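Repressor protein (Enterobacteria phage N15, PDB 2HIN) probably binds DNA as a homodimer through a helix-turn-helix domain, acting as the Cro repressor of phage N15. Local coordinates at residues V7-D12 against V46-K51. Residues are numbered along the deposited sequence; the frame is centred on the assembly and turned at random. Where two conformers were deposited one is given.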
ATOM      1  N   VAL A   7       7.303  10.167  10.751  1.00 13.38           N
ATOM      2  CA  VAL A   7       8.553  10.606  11.376  1.00 13.55           C
ATOM      3  C   VAL A   7       8.684  10.135  12.848  1.00 13.92           C
ATOM      4  O   VAL A   7       9.733   9.673  13.265  1.00 16.33           O
ATOM      5  CB  VAL A   7       8.751  12.130  11.247  1.00 14.35           C
ATOM      6  CG1 VAL A   7      10.004  12.593  11.988  1.00 17.44           C
ATOM      7  CG2 VAL A   7       8.827  12.513   9.769  1.00 15.35           C
ATOM      8  N   ARG A   8       7.611  10.222  13.628  1.00 12.66           N
ATOM      9  CA  ARG A   8       7.607   9.715  15.013  1.00 13.28           C
ATOM     10  C   ARG A   8       7.931   8.230  15.067  1.00 12.70           C
ATOM     11  O   ARG A   8       8.676   7.779  15.932  1.00 14.03           O
ATOM     12  CB  ARG A   8       6.222   9.955  15.620  1.00 13.80           C
ATOM     13  CG  ARG A   8       6.007   9.387  17.031  1.00 15.97           C
ATOM     14  CD  ARG A   8       4.592   9.705  17.499  1.00 18.51           C
ATOM     15  NE  ARG A   8       4.231   9.153  18.811  1.00 22.52           N
ATOM     16  CZ  ARG A   8       3.760   7.920  19.045  1.00 24.48           C
ATOM     17  NH1 ARG A   8       3.595   7.043  18.058  1.00 27.29           N
ATOM     18  NH2 ARG A   8       3.459   7.550  20.292  1.00 26.42           N
ATOM     19  N   HIS A   9       7.364   7.456  14.145  1.00 11.77           N
ATOM     20  CA  HIS A   9       7.559   6.011  14.139  1.00 12.26           C
ATOM     21  C   HIS A   9       9.028   5.640  13.957  1.00 12.16           C
ATOM     22  O   HIS A   9       9.540   4.755  14.638  1.00 13.25           O
ATOM     23  CB  HIS A   9       6.710   5.389  13.030  1.00 12.44           C
ATOM     24  CG  HIS A   9       6.816   3.902  12.966  1.00 12.34           C
ATOM     25  ND1 HIS A   9       6.163   3.076  13.848  1.00 17.04           N
ATOM     26  CD2 HIS A   9       7.493   3.102  12.121  1.00 13.38           C
ATOM     27  CE1 HIS A   9       6.426   1.819  13.533  1.00 18.68           C
ATOM     28  NE2 HIS A   9       7.265   1.805  12.516  1.00 16.30           N
ATOM     29  N   PHE A  10       9.681   6.267  12.986  1.00 12.08           N
ATOM     30  CA  PHE A  10      11.061   5.902  12.643  1.00 13.24           C
ATOM     31  C   PHE A  10      12.100   6.710  13.425  1.00 14.09           C
ATOM     32  O   PHE A  10      13.248   6.289  13.525  1.00 17.00           O
ATOM     33  CB  PHE A  10      11.277   6.025  11.140  1.00 12.54           C
ATOM     34  CG  PHE A  10      10.619   4.938  10.359  1.00 11.85           C
ATOM     35  CD1 PHE A  10      11.179   3.680  10.320  1.00 14.78           C
ATOM     36  CD2 PHE A  10       9.445   5.153   9.688  1.00 12.68           C
ATOM     37  CE1 PHE A  10      10.587   2.655   9.603  1.00 15.70           C
ATOM     38  CE2 PHE A  10       8.864   4.120   8.957  1.00 12.62           C
ATOM     39  CZ  PHE A  10       9.456   2.878   8.922  1.00 14.10           C
ATOM     40  N   GLY A  11      11.702   7.878  13.917  1.00 13.90           N
ATOM     41  CA  GLY A  11      12.544   8.728  14.784  1.00 14.70           C
ATOM     42  C   GLY A  11      12.948  10.041  14.133  1.00 14.39           C
ATOM     43  O   GLY A  11      12.982  11.082  14.794  1.00 16.14           O
ATOM     44  N   ASP A  12      13.315  10.021  12.861  1.00 13.64           N
ATOM     45  CA  ASP A  12      13.646  11.248  12.117  1.00 13.64           C
ATOM     46  C   ASP A  12      13.378  11.037  10.644  1.00 13.06           C
ATOM     47  O   ASP A  12      13.005   9.929  10.228  1.00 13.13           O
ATOM     48  CB  ASP A  12      15.092  11.736  12.390  1.00 14.98           C
ATOM     49  CG  ASP A  12      16.149  10.782  11.922  1.00 17.59           C
ATOM     50  OD1 ASP A  12      15.915   9.967  11.008  1.00 21.10           O
ATOM     51  OD2 ASP A  12      17.271  10.877  12.471  1.00 23.50           O
ATOM     52  N   VAL A  46       1.777  -1.236   4.854  1.00  8.92           N
ATOM     53  CA  VAL A  46       2.294  -2.591   4.638  1.00  9.66           C
ATOM     54  C   VAL A  46       3.716  -2.699   5.197  1.00  9.18           C
ATOM     55  O   VAL A  46       4.035  -3.675   5.888  1.00 10.34           O
ATOM     56  CB  VAL A  46       2.241  -2.938   3.123  1.00 10.22           C
ATOM     57  CG1 VAL A  46       3.070  -4.201   2.802  1.00 11.99           C
ATOM     58  CG2 VAL A  46       0.776  -3.112   2.699  1.00 10.94           C
ATOM     59  N   ARG A  47       4.573  -1.740   4.900  1.00  9.60           N
ATOM     60  CA  ARG A  47       5.978  -1.873   5.226  1.00 11.11           C
ATOM     61  C   ARG A  47       6.306  -1.608   6.687  1.00 10.72           C
ATOM     62  O   ARG A  47       7.421  -1.889   7.099  1.00 13.68           O
ATOM     63  CB  ARG A  47       6.813  -1.081   4.231  1.00 13.17           C
ATOM     64  CG  ARG A  47       6.658  -1.696   2.823  1.00 14.08           C
ATOM     65  CD  ARG A  47       7.614  -1.203   1.775  1.00 16.42           C
ATOM     66  NE  ARG A  47       7.296  -1.836   0.492  1.00 16.00           N
ATOM     67  CZ  ARG A  47       8.126  -2.547  -0.264  1.00 16.42           C
ATOM     68  NH1 ARG A  47       9.401  -2.677   0.046  1.00 16.63           N
ATOM     69  NH2 ARG A  47       7.664  -3.108  -1.361  1.00 18.21           N
ATOM     70  N   THR A  48       5.328  -1.157   7.463  1.00 10.36           N
ATOM     71  CA  THR A  48       5.409  -1.092   8.927  1.00 10.72           C
ATOM     72  C   THR A  48       4.619  -2.230   9.572  1.00 10.90           C
ATOM     73  O   THR A  48       4.342  -2.190  10.777  1.00 11.27           O
ATOM     74  CB  THR A  48       4.941   0.274   9.484  1.00 10.82           C
ATOM     75  OG1 THR A  48       3.556   0.475   9.185  1.00 10.51           O
ATOM     76  CG2 THR A  48       5.777   1.424   8.946  1.00 12.21           C
ATOM     77  N   ALA A  49       4.290  -3.264   8.796  1.00 10.60           N
ATOM     78  CA  ALA A  49       3.574  -4.443   9.323  1.00 11.17           C
ATOM     79  C   ALA A  49       2.278  -4.007  10.015  1.00 11.06           C
ATOM     80  O   ALA A  49       1.880  -4.537  11.049  1.00 11.85           O
ATOM     81  CB  ALA A  49       4.460  -5.246  10.229  1.00 12.43           C
ATOM     82  N   TYR A  50       1.643  -3.015   9.421  1.00 10.51           N
ATOM     83  CA  TYR A  50       0.340  -2.483   9.803  1.00 11.74           C
ATOM     84  C   TYR A  50       0.381  -1.614  11.043  1.00 11.84           C
ATOM     85  O   TYR A  50      -0.670  -1.234  11.565  1.00 13.96           O
ATOM     86  CB  TYR A  50      -0.704  -3.589   9.972  1.00 11.99           C
ATOM     87  CG  TYR A  50      -0.748  -4.597   8.842  1.00 11.14           C
ATOM     88  CD1 TYR A  50      -0.652  -4.237   7.496  1.00 11.83           C
ATOM     89  CD2 TYR A  50      -0.903  -5.952   9.125  1.00 11.90           C
ATOM     90  CE1 TYR A  50      -0.735  -5.197   6.489  1.00 11.10           C
ATOM     91  CE2 TYR A  50      -0.997  -6.896   8.128  1.00 11.36           C
ATOM     92  CZ  TYR A  50      -0.910  -6.529   6.805  1.00 10.12           C
ATOM     93  OH  TYR A  50      -1.088  -7.488   5.829  1.00 11.99           O
ATOM     94  N   LYS A  51       1.569  -1.272  11.526  0.50 12.14           N
ATOM     95  CA  LYS A  51       1.663  -0.417  12.727  0.50 13.07           C
ATOM     96  C   LYS A  51       1.214   1.012  12.477  0.50 12.79           C
ATOM     97  O   LYS A  51       0.700   1.653  13.388  0.50 12.99           O
ATOM     98  CB  LYS A  51       3.070  -0.420  13.322  0.50 13.85           C
ATOM     99  CG  LYS A  51       3.256   0.528  14.526  0.50 14.81           C
ATOM    100  CD  LYS A  51       2.321   0.231  15.702  0.50 17.95           C
ATOM    101  CE  LYS A  51       2.641   1.143  16.887  0.50 19.11           C
ATOM    102  NZ  LYS A  51       1.727   0.971  18.038  0.50 21.01           N
TER
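A single methyl group, Thr48 CG2, meets two aromatic side chains at once, the adjacent His9 and Phe10 at the end of helix 3-10. In this all-helical Cro fold the contact joins that helix end to the Schellman motif closing helix 38-47, in which Ala49, with positive phi, follows Thr48. The methyl lies 3.9 Å from His9 NE2 and 4.0 Å from Phe10 CZ, approaching both rings obliquely. The two rings meet in a T-shape, nearly perpendicular, with His9 CD2 3.5 Å above the plane of the Phe10 ring, over its centre. Threonine suits this place because its two branches divide the work. With chi1 at 64°, OG1 turns back to the backbone, bonding Ile44 O and Leu52 N, while CG2 points at the aromatics. Phenylalanine serves by bridging, since its ring also rests on Ala16 and Val20 of helix 13-20. Within the type I' turn from Thr48 to Lys51, Tyr50 stacks on Tyr50 of the second subunit, so the turn that meets helix 3-10 also contributes to the dimer interface. Lys51 suits its solvent-exposed place: its aliphatic CB and CG lie against the His9 ring, while in one of two conformers the amino end leads away. His9 reaches across because its CG is anti to the backbone N (chi1 -179°), and its CE1 comes within 3.6 Å of Lys51 CG.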